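Local coordinates for protein 4-alpha-glucanotransferase (Corynebacterium glutamicum, PDB 5B68) that is an amylomaltase, also called disproportionating enzyme, of the 4-alpha-glucanotransferase family, whose main domain is a TIM barrel preceded by a beta-sandwich domain, at residues Leu465-Val470 with Thr512-Val517; Glu508-Phe513 with Met527-Leu532. One frame throughout, in Å; residues are numbered along the deposited sequence.

In the fold
Two contacts close two loops that cross along the chain, because Glu508-Phe513 of contact 2 begins before contact 1 has closed. Contact 1 starts at Leu465-Val470, which includes the first residues of strand 467-472 of a small antiparallel sheet. The chain runs through strand 481-484, helix 487-500 and barrel strand 504-507 before Thr512-Val517 returns to it, after 41 intervening residues. Contact 2 opens after strand 504-507, shares Thr512 and Phe513 with contact 1, passes through helix 515-523 and closes at Met527-Leu532 on barrel strand 528-531. Contact 1 ties the end of the loop after strand 504-507 and the start of helix 515-523 to the small sheet; contact 2 ties the start of the loop to the next barrel strand.

Contact 1: Leu465-Val470 with Thr512-Val517; sequences LFRLFV and TFEPWV
Arg467 and Glu514 form the polar half of this contact, a salt bridge in which one carboxylate oxygen serves two donors. Glu514 OE1 accepts from Arg467 NH2 at 2.7 Å and from Arg467 NH1 at 2.9 Å, so the guanidinium grips it end-on. NH2 meets the syn lone pair of OE1, whereas NH1 comes from above the carboxylate plane, 53° out of it. OE1 lies close to the guanidinium plane, and both N-H bonds point to it with a moderate bend. The arginine chain is extended at chi2 but bends at chi3 (73°), which helps bring the guanidinium to the glutamate. Glu514 occupies the N-cap position of helix 515-523, and its carbonyl O accepts a weak bond from Val517 N.

The apolar half lies beside this bridge. Trp516 CZ2 sits at the edge of the guanidinium, 3.6 Å from Arg467 NH1. Phe466 turns its own edge toward the face of the indole six-membered ring in an offset edge-to-face pair, planes at 71°, with Phe466 CD2 3.7 Å from Trp516 CZ3. Val517 packs between the rings: its CG1 stands almost exactly over the centre of the Phe466 ring, 3.6 Å from the centroid, in a CH-pi contact, and also meets a face of the Phe513 ring, while Val517 CG2 rests on the indole and lies 3.6 Å from Arg467 NH1.

Around the contact, Phe466 reaches Ala520 and Leu521 of helix 515-523 and Val491 of helix 487-500. Backbone bonds of Phe466 with Phe485 and Leu468 with Ile483 join the segment to strand 481-484 and the residues after it. The first turn of helix 515-523 thus packs against the start of strand 467-472, with His487, opening helix 487-500, meeting the rings of both Phe466 and Trp516.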
# COMPACT_ATOMS: atom_id res chain seq x y z
N LEU A 465 5.76 -2.60 8.43
CA LEU A 465 5.98 -4.05 8.50
C LEU A 465 6.72 -4.37 9.81
O LEU A 465 6.81 -5.56 10.19
CB LEU A 465 6.75 -4.51 7.30
CG LEU A 465 6.11 -4.26 5.90
CD1 LEU A 465 7.13 -4.67 4.85
CD2 LEU A 465 4.87 -5.04 5.68
N PHE A 466 7.34 -3.35 10.45
CA PHE A 466 8.11 -3.49 11.65
C PHE A 466 7.38 -2.98 12.88
O PHE A 466 7.41 -3.60 13.93
CB PHE A 466 9.48 -2.79 11.49
CG PHE A 466 10.31 -3.36 10.35
CD1 PHE A 466 10.06 -2.97 9.04
CD2 PHE A 466 11.30 -4.29 10.59
CE1 PHE A 466 10.81 -3.47 8.01
CE2 PHE A 466 12.03 -4.82 9.56
CZ PHE A 466 11.77 -4.42 8.23
N ARG A 467 6.84 -1.77 12.78
CA ARG A 467 6.19 -1.12 13.87
C ARG A 467 5.27 -0.03 13.31
O ARG A 467 5.49 0.46 12.19
CB ARG A 467 7.28 -0.52 14.80
CG ARG A 467 8.03 0.63 14.15
CD ARG A 467 9.24 1.04 14.97
NE ARG A 467 10.33 0.09 14.90
CZ ARG A 467 11.58 0.40 14.56
NH1 ARG A 467 12.49 -0.53 14.51
NH2 ARG A 467 11.91 1.64 14.21
N LEU A 468 4.27 0.37 14.08
CA LEU A 468 3.44 1.50 13.69
C LEU A 468 3.41 2.44 14.83
O LEU A 468 3.28 2.01 15.97
CB LEU A 468 2.01 1.06 13.38
CG LEU A 468 1.86 0.34 12.02
CD1 LEU A 468 0.46 -0.26 11.91
CD2 LEU A 468 2.18 1.21 10.83
N PHE A 469 3.39 3.72 14.53
CA PHE A 469 3.04 4.74 15.51
C PHE A 469 1.55 4.86 15.61
O PHE A 469 0.92 5.10 14.61
CB PHE A 469 3.64 6.07 15.12
CG PHE A 469 3.56 7.09 16.20
CD1 PHE A 469 4.43 7.06 17.29
CD2 PHE A 469 2.58 8.06 16.16
CE1 PHE A 469 4.31 8.00 18.31
CE2 PHE A 469 2.45 8.99 17.18
CZ PHE A 469 3.31 8.97 18.25
N VAL A 470 1.02 4.66 16.81
CA VAL A 470 -0.41 4.67 17.06
C VAL A 470 -0.73 5.57 18.25
O VAL A 470 0.07 5.66 19.20
CB VAL A 470 -0.96 3.23 17.36
CG1 VAL A 470 -0.82 2.36 16.14
CG2 VAL A 470 -0.26 2.56 18.52
N THR A 512 14.30 7.52 8.70
CA THR A 512 15.72 7.24 8.98
C THR A 512 15.99 6.17 10.08
O THR A 512 16.62 6.44 11.12
CB THR A 512 16.36 8.53 9.45
OG1 THR A 512 15.63 8.99 10.59
CG2 THR A 512 16.30 9.56 8.37
N PHE A 513 15.59 4.94 9.78
CA PHE A 513 15.45 3.86 10.73
C PHE A 513 16.69 3.00 11.06
O PHE A 513 17.74 3.21 10.51
CB PHE A 513 14.19 3.02 10.46
CG PHE A 513 13.95 2.66 9.00
CD1 PHE A 513 14.84 1.87 8.31
CD2 PHE A 513 12.79 3.04 8.36
CE1 PHE A 513 14.60 1.52 6.99
CE2 PHE A 513 12.54 2.68 7.05
CZ PHE A 513 13.44 1.92 6.37
N GLU A 514 16.56 2.09 12.01
CA GLU A 514 17.69 1.34 12.52
C GLU A 514 18.32 0.45 11.44
O GLU A 514 17.65 0.04 10.49
CB GLU A 514 17.29 0.54 13.71
CG GLU A 514 16.80 1.37 14.88
CD GLU A 514 15.36 1.73 14.86
OE1 GLU A 514 14.62 1.32 13.90
OE2 GLU A 514 14.96 2.42 15.80
N PRO A 515 19.65 0.19 11.55
CA PRO A 515 20.33 -0.59 10.51
C PRO A 515 19.72 -1.97 10.29
O PRO A 515 19.63 -2.40 9.13
CB PRO A 515 21.77 -0.73 11.04
CG PRO A 515 21.93 0.42 11.98
CD PRO A 515 20.57 0.68 12.58
N TRP A 516 19.29 -2.62 11.36
CA TRP A 516 18.68 -3.99 11.25
C TRP A 516 17.40 -3.98 10.35
O TRP A 516 17.14 -4.94 9.65
CB TRP A 516 18.39 -4.62 12.58
CG TRP A 516 17.33 -4.07 13.41
CD1 TRP A 516 17.45 -3.08 14.38
CD2 TRP A 516 15.94 -4.49 13.43
NE1 TRP A 516 16.22 -2.87 14.98
CE2 TRP A 516 15.29 -3.72 14.44
CE3 TRP A 516 15.20 -5.42 12.70
CZ2 TRP A 516 13.95 -3.80 14.68
CZ3 TRP A 516 13.83 -5.54 12.97
CH2 TRP A 516 13.22 -4.72 13.98
N VAL A 517 16.66 -2.88 10.39
CA VAL A 517 15.43 -2.73 9.62
C VAL A 517 15.78 -2.63 8.14
O VAL A 517 15.23 -3.38 7.34
CB VAL A 517 14.61 -1.53 10.12
CG1 VAL A 517 13.40 -1.21 9.28
CG2 VAL A 517 14.26 -1.68 11.60

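Contact 2: Glu508-Phe513 with Met527-Leu532; sequences EDLGTF and MGTSIL
Asp509 meets Thr529 through a hydrogen bond from the backbone of one segment to a side chain of the other: Asp509 N donates to Thr529 OG1 at 3.0 Å, with an N-H...O angle of 151°. The threonine hydroxyl lies between its own backbone N and carbonyl carbon (chi1 53°), which turns OG1 toward the loop and lets Thr529 CG2 rest 3.8 Å from Glu508 CA. A second, weak bond stays within the loop, where Leu510 N points almost straight at Glu508 OE1 over 3.4 Å. The other oxygen of that carboxylate, OE2, accepts from the backbone N of His461, and Asp460 OD1 lies close to it.

Close approach without a hydrogen bond marks the aspartate. Asp509 OD2 comes to 3.1 Å from Gly528 CA, fitting against a residue that has no side chain to stand in its way; Asp509 CB meanwhile lies 3.4 Å from Thr529 OG1. Asp509 OD2 also forms a long, weak ion pair with Arg550 NH1. A methyl, Leu510 CD2, lies against the hydroxyl oxygen Thr529 OG1 at 3.7 Å.

Apolar contact is looser. Leu510, a poorly ordered residue, lays its methyl groups crosswise over Ile531, with Leu510 CD2 4.0 Å from Ile531 CD1.

Backbone bonds of Met527 with Val505 and Gly507 join the chain at the start of strand 528-531 to strand 504-507, and helix 515-523 makes the connection between the strands, a beta-alpha-beta crossover of the TIM barrel. The loop after strand 504-507 packs against the side chains of the following strand at the C-terminal end of the barrel, where active sites of this fold are generally found; a bound BTB, probably from the crystallisation liquor, lies about 4 Å from the Glu508 side chain (nearest atoms) and may mark a pocket.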
# COMPACT_ATOMS: atom_id res chain seq x y z
N GLU A 508 8.69 1.98 0.49
CA GLU A 508 8.84 3.39 0.54
C GLU A 508 9.56 3.66 1.83
O GLU A 508 9.08 3.31 2.90
CB GLU A 508 7.47 4.03 0.44
CG GLU A 508 6.75 4.14 1.76
CD GLU A 508 6.91 5.51 2.32
OE1 GLU A 508 8.05 6.00 2.40
OE2 GLU A 508 5.88 6.10 2.64
N ASP A 509 10.69 4.32 1.68
CA ASP A 509 11.89 4.27 2.49
C ASP A 509 12.23 5.55 3.25
O ASP A 509 13.28 5.67 3.85
CB ASP A 509 13.04 4.00 1.52
CG ASP A 509 14.16 3.25 2.15
OD1 ASP A 509 14.44 3.47 3.34
OD2 ASP A 509 14.79 2.44 1.47
N LEU A 510 11.33 6.51 3.21
CA LEU A 510 11.69 7.90 3.43
C LEU A 510 12.33 8.25 4.78
O LEU A 510 13.23 9.08 4.84
CB LEU A 510 10.52 8.82 3.07
CG LEU A 510 10.14 8.81 1.58
CD1 LEU A 510 9.33 10.02 1.20
CD2 LEU A 510 11.33 8.66 0.65
N GLY A 511 11.90 7.62 5.86
CA GLY A 511 12.39 7.95 7.19
C GLY A 511 13.82 7.46 7.45
O GLY A 511 14.49 7.09 6.51
N THR A 512 14.30 7.52 8.70
CA THR A 512 15.72 7.24 8.98
C THR A 512 15.99 6.17 10.08
O THR A 512 16.62 6.44 11.12
CB THR A 512 16.36 8.53 9.45
OG1 THR A 512 15.63 8.99 10.59
CG2 THR A 512 16.30 9.56 8.37
N PHE A 513 15.59 4.94 9.78
CA PHE A 513 15.45 3.86 10.73
C PHE A 513 16.69 3.00 11.06
O PHE A 513 17.74 3.21 10.51
CB PHE A 513 14.19 3.02 10.46
CG PHE A 513 13.95 2.66 9.00
CD1 PHE A 513 14.84 1.87 8.31
CD2 PHE A 513 12.79 3.04 8.36
CE1 PHE A 513 14.60 1.52 6.99
CE2 PHE A 513 12.54 2.68 7.05
CZ PHE A 513 13.44 1.92 6.37
N MET A 527 13.34 -3.23 -2.59
CA MET A 527 13.97 -1.98 -3.01
C MET A 527 13.53 -0.85 -2.19
O MET A 527 12.38 -0.81 -1.70
CB MET A 527 13.66 -1.75 -4.47
CG MET A 527 14.22 -2.82 -5.37
SD MET A 527 13.95 -2.42 -7.11
CE MET A 527 14.22 -4.02 -7.87
N GLY A 528 14.44 0.10 -1.98
CA GLY A 528 14.12 1.39 -1.41
C GLY A 528 13.55 2.39 -2.39
O GLY A 528 13.33 2.06 -3.55
N THR A 529 13.33 3.62 -1.93
CA THR A 529 12.89 4.72 -2.78
C THR A 529 13.81 5.92 -2.54
O THR A 529 13.96 6.36 -1.41
CB THR A 529 11.43 5.14 -2.46
OG1 THR A 529 11.31 5.40 -1.04
CG2 THR A 529 10.50 4.05 -2.78
N SER A 530 14.43 6.41 -3.61
CA SER A 530 15.23 7.63 -3.62
C SER A 530 14.52 8.69 -4.46
O SER A 530 14.09 8.40 -5.61
CB SER A 530 16.52 7.32 -4.28
OG SER A 530 17.35 6.46 -3.58
N ILE A 531 14.34 9.87 -3.91
CA ILE A 531 13.59 10.95 -4.57
C ILE A 531 14.56 12.13 -4.71
O ILE A 531 15.11 12.63 -3.70
CB ILE A 531 12.33 11.32 -3.76
CG1 ILE A 531 11.41 10.11 -3.64
CG2 ILE A 531 11.51 12.43 -4.42
CD1 ILE A 531 10.18 10.40 -2.76
N LEU A 532 14.83 12.51 -5.95
CA LEU A 532 15.96 13.41 -6.23
C LEU A 532 15.92 14.64 -5.27
O LEU A 532 16.89 14.95 -4.64
CB LEU A 532 15.86 13.92 -7.68
CG LEU A 532 16.73 15.16 -7.97
CD1 LEU A 532 18.10 14.64 -8.27
CD2 LEU A 532 16.24 16.01 -9.09